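Local coordinates for DNA mismatch repair protein MLH3 (Saccharomyces cerevisiae S288C, PDB 6RMN), which takes part in DNA mismatch repair, correcting insertion-deletion loops as a component of the MutLbeta heterodimer, at residues S63-V68 and S179-V184; H95-F100 and G106-E111; E126-K131 and D137-V142. One frame throughout, in Å; residues are numbered along the deposited sequence.

How the interactions relate
All three contacts lie in the C-terminal domain of MLH3, on the part of the chain that folds away from the zinc ions. Interaction 1 joins segments 111 residues apart, and the chain between them holds interaction 2 and then interaction 3, each a short-range contact of neighbouring elements. The centres are about 19 Å (1 and 2), 15 Å (1 and 3) and 16 Å (2 and 3) apart. Interactions 1 and 3 touch directly, V184 lying against L128, Y138 and V142. Interaction 2 comes within about 6 Å of each at nearest atoms, and helix 136-151 links it to interaction 3. M127 of interaction 3 also packs on L64 of helix 48-69, whose other end carries zinc ligands.

Interaction 1: residues S63-V68 and S179-V184; sequences SLLTEV and SCVPTV
L64, L65 and V181 meet without any ring, amide or carboxylate between them, so there are no faces or edges to match across this contact: three branched aliphatic side chains touch by their methyl groups. An aromatic ring, F73 of the loop after the helix, packs on L64 from outside the two segments, as does M127 of helix 126-132. V181 sends its two methyls to different leucines. V181 CG1 meets L64 tip to tip, 4.1 Å from L64 CD2, while V181 CG2 lies 3.9 Å from L65 CD2, with L65 CD1 only slightly farther off. The torsions explain this division. In V181, CG1 stands anti to the backbone N (chi1 177°) and CG2 beside that N, so the fork opens across the two leucines. L64 has its CG anti to its own N (chi1 162°), which extends the chain toward the valine; L65 starts out along the flank of the helix and comes back to V181 through its methyls, crossing it obliquely. The segment 63-68 is the far end of helix 48-69, the long helix that in MutL C-terminal domains starts at the DQHA metal-binding motif, and here H49 and E53 near its beginning bind zinc. V181 stands just before helix 183-196, which brings C194 back to the same zinc site. A beta-branched valine suits this turn, being short and already forked, and P182 follows at the N-cap position, where its ring limits the backbone freedom of the turn. Leucines suit the helix side because their longer arms span the 8.5 Å between L65 CA and V181 CA. The carbonyl oxygens of S179 and V181 both accept from K155 NZ, which ties down the loop presenting the valine.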
loop_
_atom_site.group_PDB
_atom_site.type_symbol
_atom_site.label_atom_id
_atom_site.label_comp_id
_atom_site.label_asym_id
_atom_site.label_seq_id
_atom_site.Cartn_x
_atom_site.Cartn_y
_atom_site.Cartn_z
ATOM N N SER B 63 21.298 -21.575 2.458
ATOM C CA SER B 63 22.565 -21.924 1.808
ATOM C C SER B 63 23.522 -22.683 2.739
ATOM O O SER B 63 24.084 -23.699 2.333
ATOM C CB SER B 63 23.254 -20.675 1.264
ATOM O OG SER B 63 22.440 -20.077 0.268
ATOM N N LEU B 64 23.708 -22.179 3.975
ATOM C CA LEU B 64 24.606 -22.735 4.980
ATOM C C LEU B 64 24.190 -24.143 5.404
ATOM O O LEU B 64 25.038 -25.033 5.473
ATOM C CB LEU B 64 24.707 -21.776 6.202
ATOM C CG LEU B 64 25.246 -22.342 7.544
ATOM C CD1 LEU B 64 26.693 -22.681 7.462
ATOM C CD2 LEU B 64 25.032 -21.363 8.672
ATOM N N LEU B 65 22.901 -24.335 5.704
ATOM C CA LEU B 65 22.403 -25.620 6.174
ATOM C C LEU B 65 22.282 -26.667 5.064
ATOM O O LEU B 65 22.426 -27.842 5.366
ATOM C CB LEU B 65 21.107 -25.452 6.977
ATOM C CG LEU B 65 21.358 -24.886 8.385
ATOM C CD1 LEU B 65 20.196 -24.094 8.889
ATOM C CD2 LEU B 65 21.841 -25.971 9.368
ATOM N N THR B 66 22.106 -26.258 3.789
ATOM C CA THR B 66 22.077 -27.176 2.637
ATOM C C THR B 66 23.486 -27.747 2.453
ATOM O O THR B 66 23.619 -28.945 2.223
ATOM C CB THR B 66 21.531 -26.468 1.372
ATOM O OG1 THR B 66 20.197 -26.071 1.637
ATOM C CG2 THR B 66 21.518 -27.357 0.142
ATOM N N GLU B 67 24.529 -26.907 2.626
ATOM C CA GLU B 67 25.932 -27.314 2.520
ATOM C C GLU B 67 26.327 -28.290 3.634
ATOM O O GLU B 67 26.994 -29.292 3.371
ATOM C CB GLU B 67 26.857 -26.090 2.583
ATOM C CG GLU B 67 26.905 -25.253 1.321
ATOM C CD GLU B 67 27.603 -23.922 1.520
ATOM O OE1 GLU B 67 28.849 -23.910 1.661
ATOM O OE2 GLU B 67 26.900 -22.886 1.537
ATOM N N VAL B 68 25.950 -27.975 4.875
ATOM C CA VAL B 68 26.287 -28.770 6.057
ATOM C C VAL B 68 25.623 -30.158 6.007
ATOM O O VAL B 68 26.317 -31.169 6.166
ATOM C CB VAL B 68 25.986 -27.963 7.357
ATOM C CG1 VAL B 68 26.003 -28.846 8.606
ATOM C CG2 VAL B 68 26.963 -26.797 7.507
ATOM N N SER B 179 18.344 -24.157 15.207
ATOM C CA SER B 179 18.765 -24.164 16.606
ATOM C C SER B 179 20.203 -24.699 16.849
ATOM O O SER B 179 20.829 -24.293 17.826
ATOM C CB SER B 179 17.754 -24.936 17.450
ATOM O OG SER B 179 17.855 -26.342 17.277
ATOM N N CYS B 180 20.700 -25.616 15.984
ATOM C CA CYS B 180 22.025 -26.265 16.044
ATOM C C CYS B 180 23.156 -25.374 15.593
ATOM O O CYS B 180 24.313 -25.676 15.851
ATOM C CB CYS B 180 22.021 -27.548 15.227
ATOM S SG CYS B 180 20.617 -28.621 15.562
ATOM N N VAL B 181 22.838 -24.341 14.836
ATOM C CA VAL B 181 23.827 -23.445 14.275
ATOM C C VAL B 181 24.627 -22.735 15.375
ATOM O O VAL B 181 24.013 -22.049 16.186
ATOM C CB VAL B 181 23.171 -22.472 13.270
ATOM C CG1 VAL B 181 24.191 -21.483 12.723
ATOM C CG2 VAL B 181 22.496 -23.239 12.138
ATOM N N PRO B 182 25.978 -22.907 15.452
ATOM C CA PRO B 182 26.750 -22.195 16.489
ATOM C C PRO B 182 26.500 -20.680 16.471
ATOM O O PRO B 182 26.308 -20.115 15.399
ATOM C CB PRO B 182 28.202 -22.549 16.152
ATOM C CG PRO B 182 28.106 -23.844 15.420
ATOM C CD PRO B 182 26.866 -23.722 14.599
ATOM N N THR B 183 26.468 -20.044 17.669
ATOM C CA THR B 183 26.229 -18.608 17.870
ATOM C C THR B 183 27.107 -17.732 16.960
ATOM O O THR B 183 26.614 -16.741 16.421
ATOM C CB THR B 183 26.363 -18.243 19.367
ATOM O OG1 THR B 183 25.471 -19.065 20.122
ATOM C CG2 THR B 183 26.052 -16.767 19.658
ATOM N N VAL B 184 28.386 -18.118 16.770
ATOM C CA VAL B 184 29.320 -17.380 15.911
ATOM C C VAL B 184 28.849 -17.358 14.448
ATOM O O VAL B 184 29.061 -16.360 13.773
ATOM C CB VAL B 184 30.791 -17.852 16.063
ATOM C CG1 VAL B 184 30.983 -19.296 15.581
ATOM C CG2 VAL B 184 31.757 -16.891 15.357
#

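Interaction 2: residues H95-F100 and G106-E111; sequences HYQSEF and GYETIE
A short connection, 102-105, joins helix 87-101 to strand 106-110, and Y107 of the strand lays its ring against Q97 and F100 of the helix. The helix packs on the strand, nearly antiparallel (167°), in the alpha+beta part of the domain, whose antiparallel sheet includes 106-110 and 117-124. The phenol is wedged between the two helix residues; a chi1 of 56° sets Y107 CG between the backbone N and the carbonyl carbon, turning the ring toward the helix. On one side Q97 slides past it in the opposite direction, Q97 CG 3.7 Å from Y107 CE1 and the amide nearly perpendicular to the ring. On the other, F100 meets it at a slant, with ring centroids 5.6 Å apart and planes at 58°; F100 CD2 comes 3.1 Å from Y107 OH. Tyrosine fits because its flat ring fills this wedge while the hydroxyl reaches past it to bond F93 O, one turn before Q97 on helix 87-101. With an alanine at Y107, F93 O is likely to lose its hydroxyl partner, F93 its edge-to-face ring, and a gap would probably open beside Q97 and F100. Two waters complete the join. Water 1 donates to Q97 O (2.9 Å) and accepts from Y107 N (3.3 Å), sitting over a face of the tyrosine ring. Water 2 accepts from T109 N at 3.2 Å and donates to Q97 OE1 at 3.1 Å and to E108 OE1 at 2.7 Å.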
loop_
_atom_site.group_PDB
_atom_site.type_symbol
_atom_site.label_atom_id
_atom_site.label_comp_id
_atom_site.label_asym_id
_atom_site.label_seq_id
_atom_site.Cartn_x
_atom_site.Cartn_y
_atom_site.Cartn_z
ATOM N N HIS B 95 35.905 -34.787 23.116
ATOM C CA HIS B 95 34.520 -35.240 23.166
ATOM C C HIS B 95 33.691 -34.738 21.987
ATOM O O HIS B 95 32.860 -35.494 21.488
ATOM C CB HIS B 95 33.876 -34.786 24.495
ATOM C CG HIS B 95 32.523 -35.363 24.775
ATOM N ND1 HIS B 95 31.379 -34.829 24.211
ATOM C CD2 HIS B 95 32.170 -36.380 25.595
ATOM C CE1 HIS B 95 30.373 -35.542 24.690
ATOM N NE2 HIS B 95 30.798 -36.486 25.528
ATOM N N TYR B 96 33.881 -33.467 21.563
ATOM C CA TYR B 96 33.071 -32.876 20.488
ATOM C C TYR B 96 33.798 -32.690 19.138
ATOM O O TYR B 96 33.273 -31.986 18.279
ATOM C CB TYR B 96 32.437 -31.554 20.959
ATOM C CG TYR B 96 31.386 -31.740 22.033
ATOM C CD1 TYR B 96 30.203 -32.431 21.770
ATOM C CD2 TYR B 96 31.557 -31.204 23.307
ATOM C CE1 TYR B 96 29.224 -32.586 22.746
ATOM C CE2 TYR B 96 30.582 -31.356 24.292
ATOM C CZ TYR B 96 29.419 -32.052 24.008
ATOM O OH TYR B 96 28.458 -32.220 24.975
ATOM N N GLN B 97 34.945 -33.376 18.918
ATOM C CA GLN B 97 35.706 -33.306 17.655
ATOM C C GLN B 97 34.837 -33.596 16.412
ATOM O O GLN B 97 34.887 -32.851 15.437
ATOM C CB GLN B 97 36.929 -34.238 17.711
ATOM C CG GLN B 97 37.908 -34.030 16.561
ATOM C CD GLN B 97 38.906 -35.144 16.467
ATOM O OE1 GLN B 97 39.839 -35.235 17.265
ATOM N NE2 GLN B 97 38.732 -36.014 15.485
ATOM N N SER B 98 34.027 -34.664 16.484
ATOM C CA SER B 98 33.085 -35.150 15.466
ATOM C C SER B 98 32.029 -34.091 15.135
ATOM O O SER B 98 31.684 -33.896 13.961
ATOM C CB SER B 98 32.399 -36.419 15.967
ATOM O OG SER B 98 31.789 -36.198 17.232
ATOM N N GLU B 99 31.533 -33.399 16.173
ATOM C CA GLU B 99 30.543 -32.332 16.048
ATOM C C GLU B 99 31.108 -31.103 15.306
ATOM O O GLU B 99 30.462 -30.607 14.376
ATOM C CB GLU B 99 29.972 -31.974 17.430
ATOM C CG GLU B 99 28.581 -31.368 17.400
ATOM C CD GLU B 99 27.577 -32.018 16.466
ATOM O OE1 GLU B 99 27.448 -33.263 16.500
ATOM O OE2 GLU B 99 26.917 -31.277 15.702
ATOM N N PHE B 100 32.340 -30.666 15.665
ATOM C CA PHE B 100 32.997 -29.517 15.018
ATOM C C PHE B 100 33.340 -29.758 13.547
ATOM O O PHE B 100 33.350 -28.797 12.785
ATOM C CB PHE B 100 34.230 -29.056 15.802
ATOM C CG PHE B 100 33.915 -28.190 17.002
ATOM C CD1 PHE B 100 33.678 -26.827 16.854
ATOM C CD2 PHE B 100 33.855 -28.738 18.280
ATOM C CE1 PHE B 100 33.392 -26.025 17.967
ATOM C CE2 PHE B 100 33.565 -27.938 19.388
ATOM C CZ PHE B 100 33.334 -26.588 19.226
ATOM N N GLY B 106 38.107 -28.458 11.735
ATOM C CA GLY B 106 38.890 -29.679 11.861
ATOM C C GLY B 106 40.094 -29.510 12.757
ATOM O O GLY B 106 40.946 -28.667 12.485
ATOM N N TYR B 107 40.171 -30.292 13.839
ATOM C CA TYR B 107 41.304 -30.206 14.757
ATOM C C TYR B 107 41.789 -31.564 15.244
ATOM O O TYR B 107 41.184 -32.597 14.933
ATOM C CB TYR B 107 41.023 -29.250 15.947
ATOM C CG TYR B 107 39.786 -29.564 16.764
ATOM C CD1 TYR B 107 39.773 -30.623 17.669
ATOM C CD2 TYR B 107 38.647 -28.774 16.669
ATOM C CE1 TYR B 107 38.642 -30.908 18.433
ATOM C CE2 TYR B 107 37.514 -29.044 17.431
ATOM C CZ TYR B 107 37.515 -30.114 18.310
ATOM O OH TYR B 107 36.408 -30.375 19.075
ATOM N N GLU B 108 42.900 -31.543 16.007
ATOM C CA GLU B 108 43.536 -32.683 16.669
ATOM C C GLU B 108 43.932 -32.241 18.075
ATOM O O GLU B 108 44.474 -31.146 18.241
ATOM C CB GLU B 108 44.781 -33.176 15.896
ATOM C CG GLU B 108 44.492 -33.854 14.559
ATOM C CD GLU B 108 43.624 -35.101 14.578
ATOM O OE1 GLU B 108 43.774 -35.929 15.507
ATOM O OE2 GLU B 108 42.799 -35.257 13.647
ATOM N N THR B 109 43.630 -33.075 19.086
ATOM C CA THR B 109 43.974 -32.821 20.492
ATOM C C THR B 109 45.325 -33.485 20.808
ATOM O O THR B 109 45.458 -34.708 20.676
ATOM C CB THR B 109 42.834 -33.235 21.444
ATOM O OG1 THR B 109 42.269 -34.478 21.017
ATOM C CG2 THR B 109 41.749 -32.181 21.546
ATOM N N ILE B 110 46.332 -32.665 21.185
ATOM C CA ILE B 110 47.710 -33.093 21.471
ATOM C C ILE B 110 48.089 -32.936 22.960
ATOM O O ILE B 110 47.842 -31.882 23.555
ATOM C CB ILE B 110 48.728 -32.372 20.522
ATOM C CG1 ILE B 110 48.257 -32.408 19.040
ATOM C CG2 ILE B 110 50.158 -32.947 20.672
ATOM C CD1 ILE B 110 48.823 -31.306 18.149
ATOM N N GLU B 111 48.725 -33.993 23.530
ATOM C CA GLU B 111 49.244 -34.105 24.907
ATOM C C GLU B 111 48.159 -34.001 25.974
ATOM O O GLU B 111 48.414 -34.307 27.139
ATOM C CB GLU B 111 50.389 -33.101 25.184
ATOM C CG GLU B 111 51.598 -33.253 24.274
ATOM C CD GLU B 111 52.315 -31.955 23.952
ATOM O OE1 GLU B 111 51.689 -31.058 23.340
ATOM O OE2 GLU B 111 53.513 -31.841 24.301
HETATM O O HOH W 1 37.155 -31.312 14.517
HETATM O O HOH W 2 42.728 -35.989 18.022
#

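Interaction 3: residues E126-K131 and D137-V142; sequences EMLTSK and DYLKMV
K131 and Y138 cross at about a right angle, the lysine stem meeting the phenol at its oxygen end, with K131 CG 3.1 Å from Y138 OH. A bend at the second torsion (chi2 76°) folds the lysine so that K131 CE also approaches Y138 OH, at 3.6 Å. Tyrosine suits its place by its long reach, which carries OH across to the neighbouring helix. K131 is exposed, so its ammonium group can probably stay in solvent while its methylenes pack by the tyrosine hydroxyl. Deeper in, L128 is the shared apolar piece. L128 CD2 lies slantwise against L139, 4.1 Å from L139 CD1; L128 and V142 run past each other in opposite directions, L128 CD1 4.1 Å from V142 CG1. Leucine suits this place because its two methyls can serve two partners one turn apart. Within helix 126-132, E126 O accepts from both S130 N and S130 OG (3.0 Å), which arrive from opposite faces of its carbonyl plane. The two segment axes approach to 11.0 Å at 135°, as consecutive helices joined by a short turn. Helix 183-196 packs on both through V184, while I83 of strand 82-85 and L124 of strand 117-124 touch L139.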
loop_
_atom_site.group_PDB
_atom_site.type_symbol
_atom_site.label_atom_id
_atom_site.label_comp_id
_atom_site.label_asym_id
_atom_site.label_seq_id
_atom_site.Cartn_x
_atom_site.Cartn_y
_atom_site.Cartn_z
ATOM N N GLU B 126 35.229 -20.755 5.463
ATOM C CA GLU B 126 35.572 -19.414 4.962
ATOM C C GLU B 126 35.077 -18.251 5.854
ATOM O O GLU B 126 35.845 -17.322 6.092
ATOM C CB GLU B 126 35.117 -19.228 3.504
ATOM C CG GLU B 126 35.919 -20.067 2.513
ATOM C CD GLU B 126 37.267 -19.497 2.104
ATOM O OE1 GLU B 126 37.362 -18.944 0.985
ATOM O OE2 GLU B 126 38.229 -19.611 2.897
ATOM N N MET B 127 33.834 -18.324 6.367
ATOM C CA MET B 127 33.245 -17.329 7.276
ATOM C C MET B 127 34.146 -17.140 8.488
ATOM O O MET B 127 34.481 -16.005 8.831
ATOM C CB MET B 127 31.909 -17.835 7.837
ATOM C CG MET B 127 30.720 -17.626 6.972
ATOM S SD MET B 127 29.364 -18.517 7.795
ATOM C CE MET B 127 28.574 -19.276 6.351
ATOM N N LEU B 128 34.488 -18.259 9.160
ATOM C CA LEU B 128 35.289 -18.269 10.373
ATOM C C LEU B 128 36.746 -17.861 10.132
ATOM O O LEU B 128 37.317 -17.185 10.985
ATOM C CB LEU B 128 35.172 -19.619 11.105
ATOM C CG LEU B 128 35.566 -19.644 12.608
ATOM C CD1 LEU B 128 34.893 -18.510 13.397
ATOM C CD2 LEU B 128 35.201 -20.969 13.245
ATOM N N THR B 129 37.324 -18.222 8.964
ATOM C CA THR B 129 38.687 -17.838 8.576
ATOM C C THR B 129 38.788 -16.320 8.536
ATOM O O THR B 129 39.736 -15.775 9.091
ATOM C CB THR B 129 39.108 -18.484 7.234
ATOM O OG1 THR B 129 38.976 -19.903 7.316
ATOM C CG2 THR B 129 40.547 -18.147 6.849
ATOM N N SER B 130 37.781 -15.649 7.923
ATOM C CA SER B 130 37.697 -14.190 7.777
ATOM C C SER B 130 37.547 -13.455 9.106
ATOM O O SER B 130 38.261 -12.484 9.348
ATOM C CB SER B 130 36.557 -13.800 6.837
ATOM O OG SER B 130 36.621 -14.494 5.601
ATOM N N LYS B 131 36.625 -13.924 9.960
ATOM C CA LYS B 131 36.328 -13.347 11.274
ATOM C C LYS B 131 37.501 -13.465 12.261
ATOM O O LYS B 131 37.784 -12.506 12.985
ATOM C CB LYS B 131 35.036 -13.986 11.844
ATOM C CG LYS B 131 34.486 -13.325 13.104
ATOM C CD LYS B 131 33.771 -11.998 12.876
ATOM C CE LYS B 131 33.459 -11.344 14.197
ATOM N NZ LYS B 131 33.129 -9.911 14.037
ATOM N N ASP B 137 43.307 -15.961 20.352
ATOM C CA ASP B 137 42.509 -15.724 21.565
ATOM C C ASP B 137 41.011 -15.657 21.223
ATOM O O ASP B 137 40.175 -16.118 22.005
ATOM C CB ASP B 137 42.942 -14.416 22.258
ATOM C CG ASP B 137 44.433 -14.132 22.229
ATOM O OD1 ASP B 137 45.209 -14.975 22.750
ATOM O OD2 ASP B 137 44.827 -13.062 21.687
ATOM N N TYR B 138 40.685 -15.075 20.052
ATOM C CA TYR B 138 39.324 -14.954 19.554
ATOM C C TYR B 138 38.757 -16.341 19.200
ATOM O O TYR B 138 37.629 -16.657 19.584
ATOM C CB TYR B 138 39.258 -14.005 18.330
ATOM C CG TYR B 138 37.906 -14.044 17.651
ATOM C CD1 TYR B 138 36.815 -13.367 18.190
ATOM C CD2 TYR B 138 37.690 -14.839 16.525
ATOM C CE1 TYR B 138 35.547 -13.462 17.615
ATOM C CE2 TYR B 138 36.418 -14.959 15.955
ATOM C CZ TYR B 138 35.356 -14.258 16.500
ATOM O OH TYR B 138 34.097 -14.383 15.983
ATOM N N LEU B 139 39.526 -17.128 18.420
ATOM C CA LEU B 139 39.144 -18.445 17.929
ATOM C C LEU B 139 38.874 -19.417 19.077
ATOM O O LEU B 139 37.857 -20.106 19.043
ATOM C CB LEU B 139 40.213 -18.985 16.956
ATOM C CG LEU B 139 39.915 -20.303 16.229
ATOM C CD1 LEU B 139 38.627 -20.222 15.421
ATOM C CD2 LEU B 139 41.057 -20.678 15.331
ATOM N N LYS B 140 39.749 -19.425 20.109
ATOM C CA LYS B 140 39.586 -20.262 21.301
ATOM C C LYS B 140 38.244 -19.931 21.981
ATOM O O LYS B 140 37.453 -20.846 22.238
ATOM C CB LYS B 140 40.756 -20.070 22.282
ATOM C CG LYS B 140 40.680 -20.997 23.494
ATOM C CD LYS B 140 41.802 -20.766 24.480
ATOM C CE LYS B 140 41.740 -21.754 25.619
ATOM N NZ LYS B 140 42.881 -21.595 26.561
ATOM N N MET B 141 37.980 -18.627 22.225
ATOM C CA MET B 141 36.756 -18.146 22.861
ATOM C C MET B 141 35.502 -18.621 22.121
ATOM O O MET B 141 34.550 -19.067 22.759
ATOM C CB MET B 141 36.764 -16.613 22.963
ATOM C CG MET B 141 35.774 -16.079 23.961
ATOM S SD MET B 141 34.690 -14.825 23.257
ATOM C CE MET B 141 33.273 -15.866 22.691
ATOM N N VAL B 142 35.530 -18.548 20.785
ATOM C CA VAL B 142 34.432 -18.893 19.883
ATOM C C VAL B 142 34.160 -20.411 19.869
ATOM O O VAL B 142 33.001 -20.808 19.919
ATOM C CB VAL B 142 34.702 -18.262 18.492
ATOM C CG1 VAL B 142 34.187 -19.110 17.345
ATOM C CG2 VAL B 142 34.109 -16.871 18.433
#